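Local coordinates for thiamin pyrophosphokinase family protein (Enterococcus faecalis, PDB 3MEL) that probably transfers a diphosphate group from ATP to thiamine, making thiamine diphosphate in a magnesium-dependent reaction, at residues Y158-P163 with T185-N190; V164-L169 with S200-M205. One frame throughout, in Å; residues are numbered along the deposited sequence.

Contact 1: Y158-P163 with T185-N190; sequences YCCLTP and TSYASN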
ATOM      1  N   TYR A 158       1.920 -11.387  -7.737  1.00 29.33           N
ATOM      2  CA  TYR A 158       0.800 -11.020  -8.577  1.00 28.95           C
ATOM      3  C   TYR A 158      -0.314 -10.488  -7.694  1.00 32.93           C
ATOM      4  O   TYR A 158      -1.002 -11.233  -6.987  1.00 30.86           O
ATOM      5  CB  TYR A 158       0.348 -12.192  -9.436  1.00 29.32           C
ATOM      6  CG  TYR A 158       1.414 -12.623 -10.413  1.00 30.00           C
ATOM      7  CD1 TYR A 158       1.460 -12.103 -11.698  1.00 31.73           C
ATOM      8  CD2 TYR A 158       2.388 -13.542 -10.041  1.00 28.20           C
ATOM      9  CE1 TYR A 158       2.457 -12.491 -12.588  1.00 33.97           C
ATOM     10  CE2 TYR A 158       3.359 -13.937 -10.905  1.00 31.31           C
ATOM     11  CZ  TYR A 158       3.397 -13.412 -12.180  1.00 34.62           C
ATOM     12  OH  TYR A 158       4.388 -13.821 -13.033  1.00 34.26           O
ATOM     13  N   CYS A 159      -0.437  -9.167  -7.710  1.00 33.37           N
ATOM     14  CA  CYS A 159      -1.414  -8.463  -6.906  1.00 31.12           C
ATOM     15  C   CYS A 159      -2.592  -8.130  -7.803  1.00 30.05           C
ATOM     16  O   CYS A 159      -2.474  -7.310  -8.704  1.00 36.06           O
ATOM     17  CB  CYS A 159      -0.765  -7.209  -6.345  1.00 28.49           C
ATOM     18  SG  CYS A 159       0.663  -7.593  -5.321  1.00 28.02           S
ATOM     19  N   CYS A 160      -3.704  -8.822  -7.610  1.00 27.74           N
ATOM     20  CA  CYS A 160      -4.889  -8.593  -8.419  1.00 31.64           C
ATOM     21  C   CYS A 160      -5.674  -7.433  -7.839  1.00 34.43           C
ATOM     22  O   CYS A 160      -6.239  -7.546  -6.748  1.00 36.61           O
ATOM     23  CB  CYS A 160      -5.760  -9.844  -8.446  1.00 32.39           C
ATOM     24  SG  CYS A 160      -4.878 -11.281  -9.053  1.00 38.11           S
ATOM     25  N   LEU A 161      -5.708  -6.317  -8.554  1.00 30.35           N
ATOM     26  CA  LEU A 161      -6.333  -5.126  -8.021  1.00 32.76           C
ATOM     27  C   LEU A 161      -7.856  -5.245  -8.094  1.00 38.37           C
ATOM     28  O   LEU A 161      -8.607  -4.564  -7.355  1.00 37.34           O
ATOM     29  CB  LEU A 161      -5.831  -3.896  -8.762  1.00 31.68           C
ATOM     30  CG  LEU A 161      -4.316  -3.736  -8.674  1.00 33.85           C
ATOM     31  CD1 LEU A 161      -3.867  -2.556  -9.525  1.00 33.52           C
ATOM     32  CD2 LEU A 161      -3.874  -3.597  -7.215  1.00 29.88           C
ATOM     33  N   THR A 162      -8.298  -6.135  -8.972  1.00 32.88           N
ATOM     34  CA  THR A 162      -9.706  -6.380  -9.174  1.00 34.38           C
ATOM     35  C   THR A 162      -9.915  -7.872  -9.234  1.00 36.06           C
ATOM     36  O   THR A 162      -8.958  -8.617  -9.394  1.00 39.89           O
ATOM     37  CB  THR A 162     -10.126  -5.862 -10.524  1.00 33.65           C
ATOM     38  OG1 THR A 162      -9.489  -6.659 -11.525  1.00 34.90           O
ATOM     39  CG2 THR A 162      -9.729  -4.414 -10.677  1.00 30.24           C
ATOM     40  N   PRO A 163     -11.176  -8.317  -9.150  1.00 38.42           N
ATOM     41  CA  PRO A 163     -11.376  -9.743  -9.423  1.00 36.98           C
ATOM     42  C   PRO A 163     -10.736 -10.073 -10.775  1.00 36.19           C
ATOM     43  O   PRO A 163     -11.020  -9.374 -11.758  1.00 35.15           O
ATOM     44  CB  PRO A 163     -12.904  -9.875  -9.531  1.00 36.85           C
ATOM     45  CG  PRO A 163     -13.469  -8.610  -8.994  1.00 35.07           C
ATOM     46  CD  PRO A 163     -12.436  -7.554  -9.165  1.00 34.17           C
ATOM     47  N   THR A 185      -6.764  -9.913  -4.505  1.00 36.59           N
ATOM     48  CA  THR A 185      -5.939 -10.931  -3.849  1.00 37.20           C
ATOM     49  C   THR A 185      -4.473 -10.710  -4.173  1.00 35.42           C
ATOM     50  O   THR A 185      -4.112 -10.518  -5.335  1.00 34.17           O
ATOM     51  CB  THR A 185      -6.314 -12.352  -4.312  1.00 32.79           C
ATOM     52  OG1 THR A 185      -7.695 -12.604  -4.026  1.00 37.27           O
ATOM     53  CG2 THR A 185      -5.445 -13.373  -3.609  1.00 26.25           C
ATOM     54  N   SER A 186      -3.631 -10.742  -3.148  1.00 34.88           N
ATOM     55  CA  SER A 186      -2.212 -10.476  -3.334  1.00 31.73           C
ATOM     56  C   SER A 186      -1.415 -11.754  -3.203  1.00 31.79           C
ATOM     57  O   SER A 186      -1.075 -12.163  -2.093  1.00 30.94           O
ATOM     58  CB  SER A 186      -1.717  -9.456  -2.306  1.00 32.41           C
ATOM     59  OG  SER A 186      -0.350  -9.145  -2.507  1.00 36.02           O
ATOM     60  N   TYR A 187      -1.127 -12.389  -4.338  1.00 32.25           N
ATOM     61  CA  TYR A 187      -0.236 -13.540  -4.350  1.00 31.29           C
ATOM     62  C   TYR A 187       1.221 -13.072  -4.284  1.00 31.52           C
ATOM     63  O   TYR A 187       1.881 -12.835  -5.302  1.00 30.98           O
ATOM     64  CB  TYR A 187      -0.457 -14.395  -5.585  1.00 31.38           C
ATOM     65  CG  TYR A 187      -1.873 -14.854  -5.800  1.00 30.82           C
ATOM     66  CD1 TYR A 187      -2.336 -16.039  -5.223  1.00 30.51           C
ATOM     67  CD2 TYR A 187      -2.732 -14.132  -6.616  1.00 26.32           C
ATOM     68  CE1 TYR A 187      -3.627 -16.475  -5.437  1.00 30.68           C
ATOM     69  CE2 TYR A 187      -4.009 -14.556  -6.844  1.00 28.63           C
ATOM     70  CZ  TYR A 187      -4.465 -15.724  -6.251  1.00 36.33           C
ATOM     71  OH  TYR A 187      -5.763 -16.143  -6.482  1.00 37.89           O
ATOM     72  N   ALA A 188       1.703 -12.958  -3.056  1.00 30.23           N
ATOM     73  CA  ALA A 188       2.967 -12.338  -2.758  1.00 30.72           C
ATOM     74  C   ALA A 188       3.979 -13.390  -2.373  1.00 32.14           C
ATOM     75  O   ALA A 188       3.627 -14.544  -2.170  1.00 36.47           O
ATOM     76  CB  ALA A 188       2.784 -11.357  -1.634  1.00 31.51           C
ATOM     77  N   SER A 189       5.243 -12.987  -2.294  1.00 36.25           N
ATOM     78  CA  SER A 189       6.343 -13.869  -1.877  1.00 37.51           C
ATOM     79  C   SER A 189       6.589 -15.054  -2.811  1.00 33.25           C
ATOM     80  O   SER A 189       7.215 -16.032  -2.440  1.00 37.21           O
ATOM     81  CB  SER A 189       6.159 -14.331  -0.431  1.00 34.76           C
ATOM     82  OG  SER A 189       5.862 -13.217   0.409  1.00 40.23           O
ATOM     83  N   ASN A 190       6.110 -14.948  -4.037  1.00 34.53           N
ATOM     84  CA  ASN A 190       6.527 -15.870  -5.076  1.00 36.82           C
ATOM     85  C   ASN A 190       7.997 -15.605  -5.444  1.00 35.23           C
ATOM     86  O   ASN A 190       8.545 -14.567  -5.092  1.00 33.47           O
ATOM     87  CB  ASN A 190       5.618 -15.723  -6.293  1.00 34.44           C
ATOM     88  CG  ASN A 190       5.598 -16.957  -7.140  1.00 38.83           C
ATOM     89  OD1 ASN A 190       6.485 -17.794  -7.029  1.00 40.87           O
ATOM     90  ND2 ASN A 190       4.586 -17.089  -7.988  1.00 39.36           N
TER
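Tyr158 opens the pairing with both of its backbone polar atoms turned to Tyr187: Tyr158 N donates to Tyr187 O at 2.8 Å, and Tyr187 N returns a bond to Tyr158 O at 2.9 Å. The second donor stands well above the carbonyl plane, and Tyr158 O also lies in the plane of the Tyr187 ring, at its edge beside CD2. The Tyr158 ring itself packs on Leu169 and edge-to-face on Phe199, residues of the three-stranded sheet, and its edge, at CE2, comes near Asn190 ND2, whose hydrogen bond goes to Tyr174 O. Cys159 faces Ser186 as a non-hydrogen-bonded pair, with SG 3.4 Å from Ser186 OG. That hydroxyl is bonded to Asp107 O of the second subunit. The strands run antiparallel, 178° between their directions and 4.6 Å apart, and 185-190 is the outermost strand of the large mixed sheet in this chain. The face carrying Cys159 and Ser186 meets the dimer partner, whose Asp107 packs on Cys159 and whose Trp114 packs on Ser186. At Cys160 the grip is backbone again, N reaching Thr185 O at 2.9 Å in the straightest bond of the set, 165°; the return bond from Thr185 N to Cys160 O is weak. With SG lying beside the backbone N (chi1 -57°), the Cys160 sulfur comes alongside Tyr187 and touches CE2 at 4.0 Å, a sulfur-aromatic contact at the ring's edge. Over one face of that ring, offset toward its rim, lies Thr185 CG2, 3.6 Å above the plane.

Contact 2: V164-L169 with S200-M205; sequences VENLTL and SFDAGM
A backbone-led antiparallel pairing joins 164-169 to the loop 200-205, at the place where strand 196-200 leaves the three-stranded sheet and heads for strand 206-211. The firm end is the Thr168-Ser200 pair: Ser200 N gives to Thr168 O at 2.8 Å, and Thr168 N to Ser200 O at 3.0 Å. Further along the loop, Asp202 N bonds Glu165 O almost straight, at 177°, while Glu165 N reaches Ala203 O at 3.2 Å. Between these bonds Phe201 CA sits 3.3 Å from Asn166 O, a CA-H...O contact. Val164 CG1 meets Phe201 CB at 3.9 Å, the two side chains crossing at about a right angle, and Leu167 brings CD1 to the same CB at 4.1 Å. Ile206 touches all three of these side chains. Asn166 extends its amide anti to the backbone N (chi1 -169°), and ND2 donates to Asp202 OD2 at 3.3 Å. The bond arrives from above the carboxylate plane, with the amide and carboxylate turned 62° apart. A magnesium ion lies about 3 Å from the nearest atom of the Asn166 side chain, far from the thiamine diphosphate pocket. The chain turns a corner at Asn166, where Asn166 and Leu167 both face Gln179 in a G1 beta bulge.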
ATOM      1  N   VAL A 164      -9.881 -11.095 -10.823  1.00 38.16           N
ATOM      2  CA  VAL A 164      -9.257 -11.533 -12.079  1.00 39.03           C
ATOM      3  C   VAL A 164      -9.830 -12.886 -12.530  1.00 38.09           C
ATOM      4  O   VAL A 164     -10.289 -13.671 -11.713  1.00 32.81           O
ATOM      5  CB  VAL A 164      -7.698 -11.579 -11.971  1.00 32.33           C
ATOM      6  CG1 VAL A 164      -7.098 -12.557 -12.966  1.00 32.99           C
ATOM      7  CG2 VAL A 164      -7.114 -10.210 -12.177  1.00 33.56           C
ATOM      8  N   GLU A 165      -9.812 -13.139 -13.835  1.00 41.78           N
ATOM      9  CA  GLU A 165     -10.325 -14.390 -14.381  1.00 43.04           C
ATOM     10  C   GLU A 165      -9.278 -15.183 -15.167  1.00 45.05           C
ATOM     11  O   GLU A 165      -8.488 -14.609 -15.923  1.00 43.15           O
ATOM     12  CB  GLU A 165     -11.532 -14.130 -15.269  1.00 44.86           C
ATOM     13  CG  GLU A 165     -12.844 -14.047 -14.516  1.00 48.96           C
ATOM     14  CD  GLU A 165     -14.009 -13.770 -15.448  1.00 61.71           C
ATOM     15  OE1 GLU A 165     -13.757 -13.597 -16.667  1.00 55.69           O
ATOM     16  OE2 GLU A 165     -15.169 -13.724 -14.965  1.00 67.24           O
ATOM     17  N   ASN A 166      -9.299 -16.507 -14.988  1.00 46.33           N
ATOM     18  CA  ASN A 166      -8.429 -17.427 -15.719  1.00 40.41           C
ATOM     19  C   ASN A 166      -6.980 -17.003 -15.587  1.00 42.99           C
ATOM     20  O   ASN A 166      -6.330 -16.672 -16.572  1.00 45.80           O
ATOM     21  CB  ASN A 166      -8.852 -17.515 -17.196  1.00 41.05           C
ATOM     22  CG  ASN A 166      -8.160 -18.640 -17.950  1.00 49.92           C
ATOM     23  OD1 ASN A 166      -7.873 -19.708 -17.397  1.00 49.14           O
ATOM     24  ND2 ASN A 166      -7.885 -18.401 -19.229  1.00 56.31           N
ATOM     25  N   LEU A 167      -6.474 -17.001 -14.361  1.00 40.77           N
ATOM     26  CA  LEU A 167      -5.102 -16.571 -14.122  1.00 41.18           C
ATOM     27  C   LEU A 167      -4.144 -17.755 -14.119  1.00 42.13           C
ATOM     28  O   LEU A 167      -4.099 -18.520 -13.148  1.00 43.00           O
ATOM     29  CB  LEU A 167      -4.987 -15.793 -12.803  1.00 37.79           C
ATOM     30  CG  LEU A 167      -3.559 -15.433 -12.383  1.00 34.07           C
ATOM     31  CD1 LEU A 167      -2.836 -14.735 -13.501  1.00 32.54           C
ATOM     32  CD2 LEU A 167      -3.546 -14.599 -11.139  1.00 32.74           C
ATOM     33  N   THR A 168      -3.388 -17.903 -15.209  1.00 40.41           N
ATOM     34  CA  THR A 168      -2.384 -18.955 -15.324  1.00 38.78           C
ATOM     35  C   THR A 168      -1.030 -18.296 -15.169  1.00 39.73           C
ATOM     36  O   THR A 168      -0.820 -17.182 -15.625  1.00 45.58           O
ATOM     37  CB  THR A 168      -2.440 -19.673 -16.690  1.00 41.00           C
ATOM     38  OG1 THR A 168      -3.751 -20.203 -16.922  1.00 43.65           O
ATOM     39  CG2 THR A 168      -1.444 -20.813 -16.729  1.00 44.23           C
ATOM     40  N   LEU A 169      -0.094 -18.986 -14.548  1.00 39.96           N
ATOM     41  CA  LEU A 169       1.132 -18.341 -14.133  1.00 38.09           C
ATOM     42  C   LEU A 169       2.242 -19.393 -14.011  1.00 40.04           C
ATOM     43  O   LEU A 169       2.176 -20.274 -13.168  1.00 44.08           O
ATOM     44  CB  LEU A 169       0.826 -17.586 -12.830  1.00 40.14           C
ATOM     45  CG  LEU A 169       1.713 -17.228 -11.638  1.00 40.02           C
ATOM     46  CD1 LEU A 169       0.848 -16.580 -10.579  1.00 31.87           C
ATOM     47  CD2 LEU A 169       2.391 -18.443 -11.058  1.00 38.68           C
ATOM     48  N   SER A 200      -0.687 -15.204 -17.588  1.00 40.68           N
ATOM     49  CA  SER A 200      -1.745 -14.696 -18.454  1.00 41.17           C
ATOM     50  C   SER A 200      -3.098 -14.702 -17.747  1.00 41.81           C
ATOM     51  O   SER A 200      -3.274 -15.374 -16.726  1.00 43.06           O
ATOM     52  CB  SER A 200      -1.807 -15.472 -19.778  1.00 44.62           C
ATOM     53  OG  SER A 200      -1.427 -16.828 -19.606  1.00 51.68           O
ATOM     54  N   PHE A 201      -4.032 -13.923 -18.288  1.00 39.91           N
ATOM     55  CA  PHE A 201      -5.358 -13.774 -17.716  1.00 38.28           C
ATOM     56  C   PHE A 201      -6.290 -13.050 -18.684  1.00 43.47           C
ATOM     57  O   PHE A 201      -5.832 -12.384 -19.619  1.00 44.62           O
ATOM     58  CB  PHE A 201      -5.292 -13.094 -16.344  1.00 36.21           C
ATOM     59  CG  PHE A 201      -4.824 -11.661 -16.370  1.00 37.31           C
ATOM     60  CD1 PHE A 201      -5.731 -10.617 -16.239  1.00 38.40           C
ATOM     61  CD2 PHE A 201      -3.483 -11.353 -16.472  1.00 36.69           C
ATOM     62  CE1 PHE A 201      -5.310  -9.303 -16.242  1.00 37.79           C
ATOM     63  CE2 PHE A 201      -3.059 -10.037 -16.470  1.00 39.13           C
ATOM     64  CZ  PHE A 201      -3.973  -9.011 -16.359  1.00 35.55           C
ATOM     65  N   ASP A 202      -7.595 -13.198 -18.477  1.00 42.25           N
ATOM     66  CA  ASP A 202      -8.576 -12.736 -19.456  1.00 42.88           C
ATOM     67  C   ASP A 202      -9.257 -11.449 -19.044  1.00 42.98           C
ATOM     68  O   ASP A 202      -9.741 -10.712 -19.894  1.00 47.10           O
ATOM     69  CB  ASP A 202      -9.662 -13.794 -19.682  1.00 53.90           C
ATOM     70  CG  ASP A 202      -9.140 -15.060 -20.350  1.00 58.38           C
ATOM     71  OD1 ASP A 202      -8.003 -15.061 -20.874  1.00 53.48           O
ATOM     72  OD2 ASP A 202      -9.894 -16.059 -20.345  1.00 60.57           O
ATOM     73  N   ALA A 203      -9.317 -11.185 -17.745  1.00 39.50           N
ATOM     74  CA  ALA A 203     -10.105 -10.063 -17.249  1.00 38.85           C
ATOM     75  C   ALA A 203      -9.569  -9.515 -15.936  1.00 43.52           C
ATOM     76  O   ALA A 203      -9.116 -10.280 -15.069  1.00 41.73           O
ATOM     77  CB  ALA A 203     -11.561 -10.469 -17.085  1.00 39.87           C
ATOM     78  N   GLY A 204      -9.631  -8.189 -15.795  1.00 37.81           N
ATOM     79  CA  GLY A 204      -9.202  -7.534 -14.573  1.00 35.43           C
ATOM     80  C   GLY A 204      -7.888  -6.798 -14.736  1.00 35.47           C
ATOM     81  O   GLY A 204      -7.422  -6.573 -15.845  1.00 35.48           O
HETATM   82  N   MSE A 205      -7.287  -6.404 -13.624  1.00 32.35           N
HETATM   83  CA  MSE A 205      -6.001  -5.766 -13.712  1.00 31.65           C
HETATM   84  C   MSE A 205      -5.075  -6.204 -12.616  1.00 33.49           C
HETATM   85  O   MSE A 205      -5.460  -6.286 -11.461  1.00 32.17           O
HETATM   86  CB  MSE A 205      -6.128  -4.257 -13.717  1.00 33.14           C
HETATM   87  CG  MSE A 205      -5.339  -3.625 -14.851  1.00 38.53           C
HETATM   88 SE   MSE A 205      -4.999  -1.749 -14.540  1.00 72.09          SE
HETATM   89  CE  MSE A 205      -4.272  -1.835 -12.740  1.00 35.16           C
TER

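Overall arrangement
After the N-terminal part of the chain, strand 155-160 supplies the first segment of contact 1 and, after the short connection through Pro163, the chain enters the first segment of contact 2. Strands 176-177 and 179-181 follow; then 185-190 returns to 158-163, closing contact 1 around 21 intervening residues. Contact 2 closes later, when the chain has passed strand 196-200 and the loop 200-205 comes back to 164-169. The two loops therefore cross instead of nesting. Their centres lie about 11 Å apart, and they touch through a probable hydrogen bond from Leu161 N to Met205 O. Contact 1 completes the edge of the large mixed sheet; contact 2 joins edge strand 167-170 of the smaller sheet, and the residues before it, to the connection leading into strand 206-211 of the large one.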